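Local atomic coordinates of CurD (Moorea producens 3L, PDB entry 5KP7), a protein that probably acts as a hydroxymethylglutaryl-CoA synthase of the thiolase-like superfamily and binds 4'-phosphopantetheine. Residues 41-46 with 383-388. The protein carries 3 engineered substitutions. Numbering follows the deposited sequence.
Sequences QLELRK and RYSLSM
Ser385 OG is gripped by three groups that tie the two segments together: it donates to Glu43 OE2 at 2.8 Å and accepts from two bridging waters, both of which also take a hydrogen from Lys46 NZ. The hydroxyl meets the carboxylate from well above its plane. With OG anti to the backbone N (chi1 -176°), Ser385 points this group at the acid. Gln41 NE2 gives a weak bond to the same Glu43 OE2 (3.4 Å). A leucine in place of Glu43 would probably leave both the serine hydroxyl and Gln41 NE2 without this acceptor. Lys46, its chain extended beyond CG, reaches Leu386 O with NZ at 3.2 Å, the ammonium lying above the carbonyl plane; one of the shared waters donates to the same oxygen. The backbones themselves form a short parallel beta pairing, in which Gln41 N binds Tyr384 O (2.9 Å) and Gln41 O accepts from Leu386 N, also at 2.9 Å. Strand 40-43 is thereby the middle of a small three-stranded sheet, with 65-67 antiparallel on its other side, joining the N-terminal and C-terminal family regions of the synthase chain. On the side of the sheet carrying Ser385, Gln41 bends at chi2 (84°), which brings its amide back toward that serine; a water links Gln41 NE2 to Arg383 O. Gln41 CB sits 3.8 Å above the centre of the Arg383 guanidinium, whose nitrogens are held by the carbonyls of Leu380, Gly37 and Gln317. Farther along, apolar packing takes over: Leu42 CD2 lies 4.2 Å from Met388 SD, just past Ser387, the N-cap of helix 388-397.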
loop_
_atom_site.group_PDB
_atom_site.type_symbol
_atom_site.label_atom_id
_atom_site.label_comp_id
_atom_site.label_asym_id
_atom_site.label_seq_id
_atom_site.Cartn_x
_atom_site.Cartn_y
_atom_site.Cartn_z
ATOM N N GLN A 41 -10.021 9.160 -11.196
ATOM C CA GLN A 41 -8.700 9.448 -10.666
ATOM C C GLN A 41 -8.358 10.925 -10.847
ATOM O O GLN A 41 -8.931 11.588 -11.695
ATOM C CB GLN A 41 -7.661 8.554 -11.345
ATOM C CG GLN A 41 -7.566 8.658 -12.864
ATOM C CD GLN A 41 -6.682 9.795 -13.381
ATOM O OE1 GLN A 41 -5.958 10.443 -12.607
ATOM N NE2 GLN A 41 -6.725 10.043 -14.676
ATOM N N LEU A 42 -7.438 11.414 -10.020
ATOM C CA LEU A 42 -6.887 12.768 -10.114
ATOM C C LEU A 42 -5.412 12.680 -10.458
ATOM O O LEU A 42 -4.630 12.015 -9.756
ATOM C CB LEU A 42 -6.992 13.499 -8.789
ATOM C CG LEU A 42 -6.449 14.935 -8.774
ATOM C CD1 LEU A 42 -7.310 15.818 -9.658
ATOM C CD2 LEU A 42 -6.409 15.440 -7.342
ATOM N N GLU A 43 -5.036 13.421 -11.488
ATOM C CA GLU A 43 -3.633 13.536 -11.910
ATOM C C GLU A 43 -2.933 14.488 -10.959
ATOM O O GLU A 43 -3.388 15.597 -10.766
ATOM C CB GLU A 43 -3.570 13.999 -13.368
ATOM C CG GLU A 43 -4.029 12.891 -14.324
ATOM C CD GLU A 43 -4.423 13.359 -15.712
ATOM O OE1 GLU A 43 -3.937 14.406 -16.183
ATOM O OE2 GLU A 43 -5.229 12.642 -16.362
ATOM N N LEU A 44 -1.864 14.034 -10.320
ATOM C CA LEU A 44 -1.259 14.832 -9.256
ATOM C C LEU A 44 -0.614 16.130 -9.751
ATOM O O LEU A 44 -0.557 17.080 -8.993
ATOM C CB LEU A 44 -0.306 14.003 -8.405
ATOM C CG LEU A 44 -1.071 12.944 -7.601
ATOM C CD1 LEU A 44 -0.062 12.038 -6.940
ATOM C CD2 LEU A 44 -2.039 13.544 -6.585
ATOM N N ARG A 45 -0.204 16.184 -11.019
ATOM C CA ARG A 45 0.228 17.464 -11.658
ATOM C C ARG A 45 -0.833 18.561 -11.534
ATOM O O ARG A 45 -0.509 19.728 -11.345
ATOM C CB ARG A 45 0.558 17.260 -13.138
ATOM C CG ARG A 45 1.765 16.350 -13.397
ATOM C CD ARG A 45 2.380 16.614 -14.755
ATOM N NE ARG A 45 3.653 15.928 -15.011
ATOM C CZ ARG A 45 4.252 15.892 -16.213
ATOM N NH1 ARG A 45 3.693 16.471 -17.271
ATOM N NH2 ARG A 45 5.414 15.258 -16.372
ATOM N N LYS A 46 -2.103 18.191 -11.624
ATOM C CA LYS A 46 -3.198 19.149 -11.411
ATOM C C LYS A 46 -3.256 19.677 -9.974
ATOM O O LYS A 46 -3.493 20.870 -9.773
ATOM C CB LYS A 46 -4.549 18.547 -11.806
ATOM C CG LYS A 46 -4.639 18.184 -13.273
ATOM C CD LYS A 46 -6.027 17.710 -13.651
ATOM C CE LYS A 46 -5.960 16.920 -14.938
ATOM N NZ LYS A 46 -7.307 16.580 -15.427
ATOM N N ARG A 383 -10.596 4.905 -16.526
ATOM C CA ARG A 383 -11.220 5.699 -15.468
ATOM C C ARG A 383 -11.406 7.156 -15.892
ATOM O O ARG A 383 -10.651 7.688 -16.741
ATOM C CB ARG A 383 -10.360 5.651 -14.191
ATOM C CG ARG A 383 -10.217 4.235 -13.636
ATOM C CD ARG A 383 -9.229 4.146 -12.479
ATOM N NE ARG A 383 -7.909 4.565 -12.942
ATOM C CZ ARG A 383 -6.884 4.876 -12.151
ATOM N NH1 ARG A 383 -7.000 4.761 -10.831
ATOM N NH2 ARG A 383 -5.750 5.328 -12.702
ATOM N N TYR A 384 -12.372 7.809 -15.247
ATOM C CA TYR A 384 -12.637 9.235 -15.473
ATOM C C TYR A 384 -11.519 10.077 -14.890
ATOM O O TYR A 384 -11.093 9.857 -13.768
ATOM C CB TYR A 384 -13.956 9.621 -14.813
ATOM C CG TYR A 384 -14.468 10.998 -15.163
ATOM C CD1 TYR A 384 -14.135 12.095 -14.373
ATOM C CD2 TYR A 384 -15.304 11.194 -16.250
ATOM C CE1 TYR A 384 -14.614 13.360 -14.668
ATOM C CE2 TYR A 384 -15.788 12.460 -16.552
ATOM C CZ TYR A 384 -15.433 13.536 -15.754
ATOM O OH TYR A 384 -15.909 14.818 -16.041
ATOM N N SER A 385 -11.009 11.018 -15.680
ATOM C CA SER A 385 -9.935 11.896 -15.207
ATOM C C SER A 385 -10.550 13.172 -14.643
ATOM O O SER A 385 -11.046 13.997 -15.429
ATOM C CB SER A 385 -8.983 12.248 -16.357
ATOM O OG SER A 385 -7.908 13.015 -15.842
ATOM N N LEU A 386 -10.502 13.349 -13.322
ATOM C CA LEU A 386 -11.129 14.500 -12.652
ATOM C C LEU A 386 -10.384 15.813 -12.900
ATOM O O LEU A 386 -9.163 15.837 -12.891
ATOM C CB LEU A 386 -11.146 14.309 -11.141
ATOM C CG LEU A 386 -11.989 13.148 -10.603
ATOM C CD1 LEU A 386 -11.628 12.882 -9.159
ATOM C CD2 LEU A 386 -13.474 13.451 -10.737
ATOM N N SER A 387 -11.137 16.894 -13.083
ATOM C CA SER A 387 -10.562 18.236 -12.992
ATOM C C SER A 387 -10.384 18.563 -11.519
ATOM O O SER A 387 -10.964 17.919 -10.616
ATOM C CB SER A 387 -11.469 19.274 -13.637
ATOM O OG SER A 387 -12.668 19.423 -12.905
ATOM N N MET A 388 -9.593 19.592 -11.257
ATOM C CA MET A 388 -9.404 20.017 -9.872
ATOM C C MET A 388 -10.724 20.566 -9.275
ATOM O O MET A 388 -10.999 20.383 -8.078
ATOM C CB MET A 388 -8.259 21.041 -9.817
ATOM C CG MET A 388 -7.586 21.143 -8.482
ATOM S SD MET A 388 -6.892 19.630 -7.797
ATOM C CE MET A 388 -6.907 20.124 -6.082
HETATM O O HOH W 1 -7.944 8.239 -16.402
HETATM O O HOH W 2 -7.050 14.222 -13.381
HETATM O O HOH W 3 -7.559 15.140 -17.670
#